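Local coordinates for protein major extracellular endoglucanase (Xanthomonas campestris pv. campestris, PDB 4TUF) that hydrolyses internal beta-1,4-glucosidic linkages in cellulose, lichenin and cereal beta-D-glucans, here as the catalytic TIM-barrel domain of glycoside hydrolase family 5, at residues Val17-Phe25 with Asn307-Asn315; Trp42-Gln50 with Lys94-Met104. All blocks are in the same frame, centred on the assembly; numbering follows the deposited sequence.

Contact 1. Residues Val17-Phe25 with Asn307-Asn315; sequences VQLKGVNVF and NQGFYWSWN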
loop_
_atom_site.group_PDB
_atom_site.type_symbol
_atom_site.label_atom_id
_atom_site.label_comp_id
_atom_site.label_asym_id
_atom_site.label_seq_id
_atom_site.Cartn_x
_atom_site.Cartn_y
_atom_site.Cartn_z
ATOM N N VAL A 17 6.650 9.110 13.850
ATOM C CA VAL A 17 6.915 8.994 12.427
ATOM C C VAL A 17 5.704 9.450 11.613
ATOM O O VAL A 17 4.575 9.081 11.917
ATOM C CB VAL A 17 7.264 7.536 12.058
ATOM C CG1 VAL A 17 7.316 7.353 10.555
ATOM C CG2 VAL A 17 8.576 7.121 12.720
ATOM N N GLN A 18 5.939 10.261 10.589
ATOM C CA GLN A 18 4.874 10.627 9.661
ATOM C C GLN A 18 5.196 10.105 8.269
ATOM O O GLN A 18 6.248 10.417 7.708
ATOM C CB GLN A 18 4.678 12.137 9.615
ATOM C CG GLN A 18 3.548 12.555 8.702
ATOM C CD GLN A 18 3.542 14.041 8.425
ATOM O OE1 GLN A 18 4.473 14.759 8.795
ATOM N NE2 GLN A 18 2.491 14.511 7.762
ATOM N N LEU A 19 4.291 9.311 7.711
ATOM C CA LEU A 19 4.554 8.670 6.432
ATOM C C LEU A 19 4.028 9.486 5.266
ATOM O O LEU A 19 2.873 9.353 4.872
ATOM C CB LEU A 19 3.946 7.274 6.407
ATOM C CG LEU A 19 4.451 6.365 7.522
ATOM C CD1 LEU A 19 3.666 5.078 7.526
ATOM C CD2 LEU A 19 5.937 6.100 7.356
ATOM N N LYS A 20 4.886 10.343 4.727
ATOM C CA LYS A 20 4.594 11.055 3.495
ATOM C C LYS A 20 4.929 10.121 2.338
ATOM O O LYS A 20 6.007 10.204 1.748
ATOM C CB LYS A 20 5.400 12.349 3.418
ATOM C CG LYS A 20 5.443 13.128 4.729
ATOM C CD LYS A 20 6.367 14.327 4.618
ATOM C CE LYS A 20 6.676 14.916 5.979
ATOM N NZ LYS A 20 7.545 16.131 5.896
ATOM N N GLY A 21 4.007 9.221 2.024
ATOM C CA GLY A 21 4.341 8.074 1.202
ATOM C C GLY A 21 3.826 8.041 -0.220
ATOM O O GLY A 21 2.965 8.835 -0.621
ATOM N N VAL A 22 4.371 7.097 -0.983
ATOM C CA VAL A 22 3.946 6.849 -2.348
ATOM C C VAL A 22 4.239 5.386 -2.684
ATOM O O VAL A 22 5.165 4.793 -2.137
ATOM C CB VAL A 22 4.652 7.804 -3.343
ATOM C CG1 VAL A 22 6.145 7.519 -3.400
ATOM C CG2 VAL A 22 4.025 7.715 -4.730
ATOM N N ASN A 23 3.424 4.798 -3.556
ATOM C CA ASN A 23 3.651 3.441 -4.048
ATOM C C ASN A 23 4.633 3.393 -5.216
ATOM O O ASN A 23 4.527 4.182 -6.153
ATOM C CB ASN A 23 2.330 2.811 -4.488
ATOM C CG ASN A 23 1.448 2.420 -3.322
ATOM O OD1 ASN A 23 1.463 1.269 -2.878
ATOM N ND2 ASN A 23 0.669 3.376 -2.818
ATOM N N VAL A 24 5.578 2.458 -5.157
ATOM C CA VAL A 24 6.556 2.265 -6.226
ATOM C C VAL A 24 6.465 0.839 -6.758
ATOM O O VAL A 24 6.994 -0.081 -6.138
ATOM C CB VAL A 24 7.992 2.524 -5.736
ATOM C CG1 VAL A 24 8.975 2.378 -6.888
ATOM C CG2 VAL A 24 8.104 3.905 -5.101
ATOM N N PHE A 25 5.806 0.640 -7.899
ATOM C CA PHE A 25 5.518 -0.677 -8.463
ATOM C C PHE A 25 6.625 -1.212 -9.362
ATOM O O PHE A 25 7.484 -0.457 -9.814
ATOM C CB PHE A 25 4.217 -0.628 -9.272
ATOM C CG PHE A 25 2.983 -0.496 -8.432
ATOM C CD1 PHE A 25 2.606 0.727 -7.924
ATOM C CD2 PHE A 25 2.201 -1.604 -8.148
ATOM C CE1 PHE A 25 1.477 0.841 -7.145
ATOM C CE2 PHE A 25 1.070 -1.490 -7.373
ATOM C CZ PHE A 25 0.705 -0.266 -6.871
ATOM N N ASN A 307 -2.844 12.665 8.391
ATOM C CA ASN A 307 -2.015 13.424 7.459
ATOM C C ASN A 307 -0.894 12.575 6.867
ATOM O O ASN A 307 0.223 13.054 6.656
ATOM C CB ASN A 307 -1.437 14.676 8.140
ATOM C CG ASN A 307 -0.611 14.358 9.375
ATOM O OD1 ASN A 307 -0.221 13.214 9.611
ATOM N ND2 ASN A 307 -0.329 15.385 10.168
ATOM N N GLN A 308 -1.204 11.309 6.601
ATOM C CA GLN A 308 -0.232 10.384 6.036
ATOM C C GLN A 308 -0.912 9.271 5.261
ATOM O O GLN A 308 -2.123 9.084 5.350
ATOM C CB GLN A 308 0.649 9.786 7.132
ATOM C CG GLN A 308 -0.117 9.122 8.260
ATOM C CD GLN A 308 0.806 8.566 9.323
ATOM O OE1 GLN A 308 1.998 8.380 9.084
ATOM N NE2 GLN A 308 0.262 8.298 10.503
ATOM N N GLY A 309 -0.118 8.532 4.500
ATOM C CA GLY A 309 -0.643 7.492 3.642
ATOM C C GLY A 309 0.276 7.292 2.458
ATOM O O GLY A 309 1.344 7.902 2.387
ATOM N N PHE A 310 -0.132 6.436 1.528
ATOM C CA PHE A 310 0.696 6.119 0.375
ATOM C C PHE A 310 -0.054 6.381 -0.921
ATOM O O PHE A 310 -0.961 5.628 -1.286
ATOM C CB PHE A 310 1.154 4.663 0.437
ATOM C CG PHE A 310 2.061 4.362 1.599
ATOM C CD1 PHE A 310 1.539 3.996 2.826
ATOM C CD2 PHE A 310 3.439 4.456 1.464
ATOM C CE1 PHE A 310 2.374 3.725 3.894
ATOM C CE2 PHE A 310 4.277 4.190 2.530
ATOM C CZ PHE A 310 3.745 3.823 3.745
ATOM N N TYR A 311 0.327 7.451 -1.613
ATOM C CA TYR A 311 -0.285 7.794 -2.892
ATOM C C TYR A 311 -0.059 6.724 -3.961
ATOM O O TYR A 311 0.972 6.056 -3.974
ATOM C CB TYR A 311 0.256 9.135 -3.393
ATOM C CG TYR A 311 -0.597 9.743 -4.478
ATOM C CD1 TYR A 311 -1.807 10.356 -4.171
ATOM C CD2 TYR A 311 -0.207 9.693 -5.810
ATOM C CE1 TYR A 311 -2.600 10.909 -5.158
ATOM C CE2 TYR A 311 -0.998 10.245 -6.805
ATOM C CZ TYR A 311 -2.192 10.852 -6.471
ATOM O OH TYR A 311 -2.983 11.405 -7.451
ATOM N N TRP A 312 -1.033 6.557 -4.848
ATOM C CA TRP A 312 -0.934 5.647 -5.983
ATOM C C TRP A 312 -0.945 6.442 -7.289
ATOM O O TRP A 312 -1.997 6.973 -7.655
ATOM C CB TRP A 312 -2.104 4.657 -5.951
ATOM C CG TRP A 312 -2.049 3.556 -6.963
ATOM C CD1 TRP A 312 -0.998 2.735 -7.210
ATOM C CD2 TRP A 312 -3.109 3.122 -7.830
ATOM N NE1 TRP A 312 -1.319 1.829 -8.194
ATOM C CE2 TRP A 312 -2.612 2.044 -8.588
ATOM C CE3 TRP A 312 -4.419 3.551 -8.052
ATOM C CZ2 TRP A 312 -3.383 1.384 -9.547
ATOM C CZ3 TRP A 312 -5.186 2.883 -8.997
ATOM C CH2 TRP A 312 -4.663 1.821 -9.736
ATOM N N SER A 313 0.180 6.529 -8.000
ATOM C CA SER A 313 1.452 5.912 -7.632
ATOM C C SER A 313 2.611 6.793 -8.077
ATOM O O SER A 313 2.405 7.886 -8.599
ATOM C CB SER A 313 1.596 4.541 -8.282
ATOM O OG SER A 313 1.587 4.673 -9.692
ATOM N N TRP A 314 3.831 6.308 -7.893
ATOM C CA TRP A 314 4.996 6.989 -8.439
ATOM C C TRP A 314 5.000 6.872 -9.959
ATOM O O TRP A 314 5.035 7.872 -10.670
ATOM C CB TRP A 314 6.289 6.407 -7.865
ATOM C CG TRP A 314 7.534 7.026 -8.429
ATOM C CD1 TRP A 314 8.455 6.428 -9.243
ATOM C CD2 TRP A 314 7.990 8.367 -8.223
ATOM N NE1 TRP A 314 9.458 7.315 -9.554
ATOM C CE2 TRP A 314 9.197 8.512 -8.941
ATOM C CE3 TRP A 314 7.495 9.462 -7.503
ATOM C CZ2 TRP A 314 9.914 9.709 -8.960
ATOM C CZ3 TRP A 314 8.209 10.648 -7.522
ATOM C CH2 TRP A 314 9.404 10.763 -8.248
ATOM N N ASN A 315 4.935 5.639 -10.426
ATOM C CA ASN A 315 4.989 5.308 -11.837
ATOM C C ASN A 315 3.802 5.822 -12.633
ATOM O O ASN A 315 2.669 5.756 -12.182
ATOM C CB ASN A 315 5.084 3.791 -12.014
ATOM C CG ASN A 315 5.831 3.107 -10.885
ATOM O OD1 ASN A 315 5.388 3.104 -9.745
ATOM N ND2 ASN A 315 6.970 2.523 -11.205
#

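Contact 2. Residues Trp42-Gln50 with Lys94-Met104; sequences WKDMIVQMQ and KVIAEFNARGM. With 2HP (dihydrogenphosphate ion), chain E.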
loop_
_atom_site.group_PDB
_atom_site.type_symbol
_atom_site.label_atom_id
_atom_site.label_comp_id
_atom_site.label_asym_id
_atom_site.label_seq_id
_atom_site.Cartn_x
_atom_site.Cartn_y
_atom_site.Cartn_z
ATOM N N TRP A 42 18.033 4.095 -11.434
ATOM C CA TRP A 42 17.219 3.763 -10.261
ATOM C C TRP A 42 17.569 4.624 -9.046
ATOM O O TRP A 42 16.682 5.085 -8.334
ATOM C CB TRP A 42 17.365 2.276 -9.912
ATOM C CG TRP A 42 18.725 1.906 -9.407
ATOM C CD1 TRP A 42 19.855 1.682 -10.153
ATOM C CD2 TRP A 42 19.105 1.724 -8.042
ATOM N NE1 TRP A 42 20.911 1.369 -9.328
ATOM C CE2 TRP A 42 20.476 1.391 -8.028
ATOM C CE3 TRP A 42 18.418 1.808 -6.828
ATOM C CZ2 TRP A 42 21.168 1.144 -6.847
ATOM C CZ3 TRP A 42 19.105 1.564 -5.659
ATOM C CH2 TRP A 42 20.465 1.234 -5.674
ATOM N N LYS A 43 18.862 4.846 -8.825
ATOM C CA LYS A 43 19.324 5.647 -7.698
ATOM C C LYS A 43 18.886 7.104 -7.849
ATOM O O LYS A 43 18.461 7.735 -6.880
ATOM C CB LYS A 43 20.847 5.563 -7.572
ATOM C CG LYS A 43 21.368 5.321 -6.165
ATOM C CD LYS A 43 22.826 5.756 -6.053
ATOM C CE LYS A 43 23.545 5.099 -4.878
ATOM N NZ LYS A 43 23.861 3.663 -5.144
ATOM N N ASP A 44 18.982 7.633 -9.067
ATOM C CA ASP A 44 18.596 9.017 -9.328
ATOM C C ASP A 44 17.089 9.221 -9.196
ATOM O O ASP A 44 16.636 10.279 -8.767
ATOM C CB ASP A 44 19.068 9.454 -10.718
ATOM C CG ASP A 44 20.570 9.703 -10.772
ATOM O OD1 ASP A 44 21.274 9.317 -9.809
ATOM O OD2 ASP A 44 21.048 10.281 -11.775
ATOM N N MET A 45 16.315 8.207 -9.561
ATOM C CA MET A 45 14.866 8.285 -9.442
ATOM C C MET A 45 14.427 8.279 -7.972
ATOM O O MET A 45 13.444 8.918 -7.603
ATOM C CB MET A 45 14.209 7.135 -10.207
ATOM C CG MET A 45 12.714 7.299 -10.401
ATOM S SD MET A 45 12.081 6.394 -11.825
ATOM C CE MET A 45 12.428 4.713 -11.342
ATOM N N ILE A 46 15.158 7.556 -7.132
ATOM C CA ILE A 46 14.881 7.569 -5.700
ATOM C C ILE A 46 15.228 8.936 -5.118
ATOM O O ILE A 46 14.456 9.509 -4.353
ATOM C CB ILE A 46 15.666 6.467 -4.963
ATOM C CG1 ILE A 46 15.069 5.094 -5.277
ATOM C CG2 ILE A 46 15.666 6.712 -3.460
ATOM C CD1 ILE A 46 15.870 3.948 -4.709
ATOM N N VAL A 47 16.395 9.448 -5.498
ATOM C CA VAL A 47 16.857 10.764 -5.074
ATOM C C VAL A 47 15.807 11.825 -5.376
ATOM O O VAL A 47 15.584 12.739 -4.580
ATOM C CB VAL A 47 18.193 11.133 -5.768
ATOM C CG1 VAL A 47 18.444 12.635 -5.731
ATOM C CG2 VAL A 47 19.348 10.377 -5.134
ATOM N N GLN A 48 15.144 11.681 -6.520
ATOM C CA GLN A 48 14.150 12.657 -6.947
ATOM C C GLN A 48 12.882 12.607 -6.104
ATOM O O GLN A 48 12.316 13.644 -5.770
ATOM C CB GLN A 48 13.777 12.452 -8.413
ATOM C CG GLN A 48 12.908 13.572 -8.946
ATOM C CD GLN A 48 12.505 13.376 -10.385
ATOM O OE1 GLN A 48 12.563 12.264 -10.913
ATOM N NE2 GLN A 48 12.089 14.463 -11.035
ATOM N N MET A 49 12.432 11.405 -5.763
ATOM C CA MET A 49 11.165 11.277 -5.066
ATOM C C MET A 49 11.313 11.710 -3.611
ATOM O O MET A 49 10.343 12.132 -2.987
ATOM C CB MET A 49 10.611 9.845 -5.176
ATOM C CG MET A 49 11.234 8.800 -4.282
ATOM S SD MET A 49 10.409 7.203 -4.495
ATOM C CE MET A 49 11.213 6.567 -5.964
ATOM N N GLN A 50 12.524 11.642 -3.073
ATOM C CA GLN A 50 12.737 12.150 -1.725
ATOM C C GLN A 50 12.747 13.671 -1.752
ATOM O O GLN A 50 12.266 14.318 -0.822
ATOM C CB GLN A 50 14.037 11.619 -1.118
ATOM C CG GLN A 50 14.215 12.017 0.340
ATOM C CD GLN A 50 15.468 11.444 0.967
ATOM O OE1 GLN A 50 16.565 11.550 0.414
ATOM N NE2 GLN A 50 15.311 10.831 2.133
ATOM N N LYS A 94 19.297 -4.295 -2.965
ATOM C CA LYS A 94 20.005 -3.046 -3.214
ATOM C C LYS A 94 19.089 -1.816 -3.132
ATOM O O LYS A 94 19.518 -0.743 -2.705
ATOM C CB LYS A 94 20.682 -3.106 -4.583
ATOM C CG LYS A 94 21.880 -2.198 -4.730
ATOM C CD LYS A 94 22.629 -2.499 -6.017
ATOM C CE LYS A 94 23.984 -1.814 -6.029
ATOM N NZ LYS A 94 24.869 -2.360 -4.961
ATOM N N VAL A 95 17.834 -1.971 -3.546
ATOM C CA VAL A 95 16.886 -0.861 -3.516
ATOM C C VAL A 95 16.458 -0.525 -2.086
ATOM O O VAL A 95 16.424 0.644 -1.695
ATOM C CB VAL A 95 15.635 -1.162 -4.369
ATOM C CG1 VAL A 95 14.559 -0.118 -4.121
ATOM C CG2 VAL A 95 15.998 -1.198 -5.847
ATOM N N ILE A 96 16.138 -1.553 -1.307
ATOM C CA ILE A 96 15.772 -1.368 0.093
ATOM C C ILE A 96 16.937 -0.761 0.875
ATOM O O ILE A 96 16.738 0.078 1.758
ATOM C CB ILE A 96 15.323 -2.702 0.722
ATOM C CG1 ILE A 96 13.919 -3.052 0.225
ATOM C CG2 ILE A 96 15.313 -2.625 2.238
ATOM C CD1 ILE A 96 13.568 -4.510 0.361
ATOM N N ALA A 97 18.154 -1.163 0.521
ATOM C CA ALA A 97 19.351 -0.622 1.153
ATOM C C ALA A 97 19.528 0.862 0.829
ATOM O O ALA A 97 20.055 1.625 1.643
ATOM C CB ALA A 97 20.587 -1.416 0.723
ATOM N N GLU A 98 19.086 1.264 -0.361
ATOM C CA GLU A 98 19.213 2.654 -0.796
ATOM C C GLU A 98 18.214 3.551 -0.078
ATOM O O GLU A 98 18.574 4.627 0.403
ATOM C CB GLU A 98 19.026 2.773 -2.309
ATOM C CG GLU A 98 18.979 4.211 -2.817
ATOM C CD GLU A 98 20.296 4.946 -2.643
ATOM O OE1 GLU A 98 21.328 4.286 -2.386
ATOM O OE2 GLU A 98 20.300 6.192 -2.772
ATOM N N PHE A 99 16.958 3.111 -0.019
ATOM C CA PHE A 99 15.942 3.789 0.782
ATOM C C PHE A 99 16.418 3.954 2.219
ATOM O O PHE A 99 16.243 5.008 2.829
ATOM C CB PHE A 99 14.626 3.010 0.767
ATOM C CG PHE A 99 13.866 3.121 -0.522
ATOM C CD1 PHE A 99 13.638 4.357 -1.107
ATOM C CD2 PHE A 99 13.380 1.985 -1.156
ATOM C CE1 PHE A 99 12.937 4.456 -2.296
ATOM C CE2 PHE A 99 12.680 2.079 -2.346
ATOM C CZ PHE A 99 12.457 3.316 -2.917
ATOM N N ASN A 100 17.028 2.899 2.747
ATOM C CA ASN A 100 17.497 2.886 4.125
ATOM C C ASN A 100 18.603 3.902 4.362
ATOM O O ASN A 100 18.607 4.593 5.378
ATOM C CB ASN A 100 17.980 1.485 4.501
ATOM C CG ASN A 100 18.423 1.390 5.943
ATOM O OD1 ASN A 100 17.596 1.313 6.854
ATOM N ND2 ASN A 100 19.735 1.382 6.159
ATOM N N ALA A 101 19.536 3.991 3.418
ATOM C CA ALA A 101 20.659 4.919 3.524
ATOM C C ALA A 101 20.209 6.371 3.403
ATOM O O ALA A 101 20.841 7.270 3.952
ATOM C CB ALA A 101 21.705 4.608 2.467
ATOM N N ARG A 102 19.112 6.597 2.687
ATOM C CA ARG A 102 18.582 7.946 2.519
ATOM C C ARG A 102 17.617 8.336 3.637
ATOM O O ARG A 102 17.212 9.498 3.741
ATOM C CB ARG A 102 17.885 8.080 1.168
ATOM C CG ARG A 102 18.816 7.923 -0.011
ATOM C CD ARG A 102 18.287 8.678 -1.202
ATOM N NE ARG A 102 18.289 10.115 -0.954
ATOM C CZ ARG A 102 19.313 10.913 -1.229
ATOM N NH1 ARG A 102 20.416 10.409 -1.763
ATOM N NH2 ARG A 102 19.235 12.211 -0.970
ATOM N N GLY A 103 17.251 7.364 4.468
ATOM C CA GLY A 103 16.376 7.619 5.595
ATOM C C GLY A 103 14.920 7.624 5.184
ATOM O O GLY A 103 14.115 8.383 5.719
ATOM N N MET A 104 14.585 6.766 4.226
ATOM C CA MET A 104 13.221 6.660 3.731
ATOM C C MET A 104 12.574 5.381 4.256
ATOM O O MET A 104 13.138 4.296 4.120
ATOM C CB MET A 104 13.201 6.692 2.195
ATOM C CG MET A 104 13.744 7.993 1.602
ATOM S SD MET A 104 13.764 8.075 -0.203
ATOM C CE MET A 104 12.025 7.824 -0.578
HETATM P P 2HP E . 26.859 0.997 -6.214
HETATM O O1 2HP E . 28.052 1.107 -5.295
HETATM O O2 2HP E . 26.942 2.045 -7.302
HETATM O O3 2HP E . 26.842 -0.378 -6.841
HETATM O O4 2HP E . 25.593 1.209 -5.414
#

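Contact 1. Residues Val17-Phe25 with Asn307-Asn315
Leu19 and Phe310 meet on the inner side of the barrel wall, the leucine CD1 lying 4.0 Å from Phe310 CZ, while the same ring passes close to the CA of Gly21, which has no side chain to stand in its way. On the outer face, toward the strands' C-terminal end, Val22 turns CG2 anti to its own nitrogen and lays it 4.1 Å from Trp314 CB, and Val24 CG2 runs beside that CB. Between these two apolar patches strands 20-23 and 309-311 pair in parallel at 42°. Gly309 N donates to Leu19 O, Gly21 N to Gly309 O, Tyr311 N to Gly21 O and Asn23 N to Tyr311 O. Tyr311 O is gripped twice, because the side-chain amide of Asn23 adds a second bond, ND2 to Tyr311 O at 2.9 Å, reaching it from above the carbonyl plane. A cis peptide precedes Ser313, and Trp314 N then bonds Asn23 O at 2.8 Å. Beyond it, Asn315 OD1 accepts from Phe25 N at 3.1 Å. At the opposite end Gln308, with CG wedged between nitrogen and carbonyl carbon (chi1 54°), carries OE1 to 2.8 Å from Leu19 N. The extended Gln18 hands NE2 to Asn307 O (2.9 Å). Two parallel barrel strands, the first and the last, thus close the cylinder. Asn23 OD1 takes a bond from Arg58 on strand 56-61, and the Asn23 side chain lies about 4 Å from that of Glu278, the probable nucleophile; outside the barrel, helix 334-344 packs on Lys20 and Tyr311.

Contact 2. Residues Trp42-Gln50 with Lys94-Met104
This is a helix-helix contact on the outer layer of the barrel, where segments 42-50 and 94-102 of two helices run side by side at 37°, the axes of these segments 10.8 Å apart at closest approach. Ile46 is the knob: it enters a hole formed by Val95, Glu98, Phe99 and Arg102. Its CD1 lies over one face of the Phe99 ring, toward the rim, in a CH-pi contact 4.1 Å from the ring centroid, and also meets Glu98 CG at 3.6 Å. Trp42, its CG set between backbone nitrogen and carbonyl carbon (chi1 68°), swings its six-membered ring across to the other helix. Glu98 CB comes up at the edge of that ring, 3.6 Å from Trp42 CZ3, and the indole NE1 bonds Asp82. Both helices belong to successive beta-alpha units of the TIM barrel, and Phe99, Met49 and Met104 all reach Val57 of strand 56-61 beneath them. Gly103, with positive phi, ends helix 88-102 in a Schellman motif. Beside this turn, extended Gln50 works with both ends of its amide. OE1 takes a bond from Arg102 NE at 2.6 Å and lies nearly in the guanidinium plane, whereas NE stands above the plane of the glutamine carbonyl; a weak second bond comes from NH2. Gln50 NE2 donates to Arg102 O at 2.8 Å, at an N-H...O angle of 165°. Val47 CG2 covers one face of the same guanidinium. Near the N-terminal end of helix 42-51, Lys43 NZ makes a long salt bridge with Glu98 OE1, and reaches O4 of a bound dihydrogenphosphate ion at 3.0 Å. Lys94 approaches the same ion with its CE and NZ, and Asp82 completes the pocket.

Overall arrangement
Both contacts belong to one TIM barrel, their centres 14 Å apart. Contact 1, about 8 Å from the centre of the chain, joins strand 16-23 to strand 309-311, neighbours in the barrel wall although most of the chain lies between them; contact 2, about 18 Å from that centre, lies nested within this loop and pairs helices 42-51 and 88-102 outside the wall. Strand 16-23 leads on to helix 42-51, and strand 56-61 is shared, pairing with strand 16-23 and receiving side chains from both helices of contact 2. They touch where the Trp314 indole packs on Met45 and Met49. Helix 42-51 thus packs on the end of the first-last strand seam, close to the probable nucleophile.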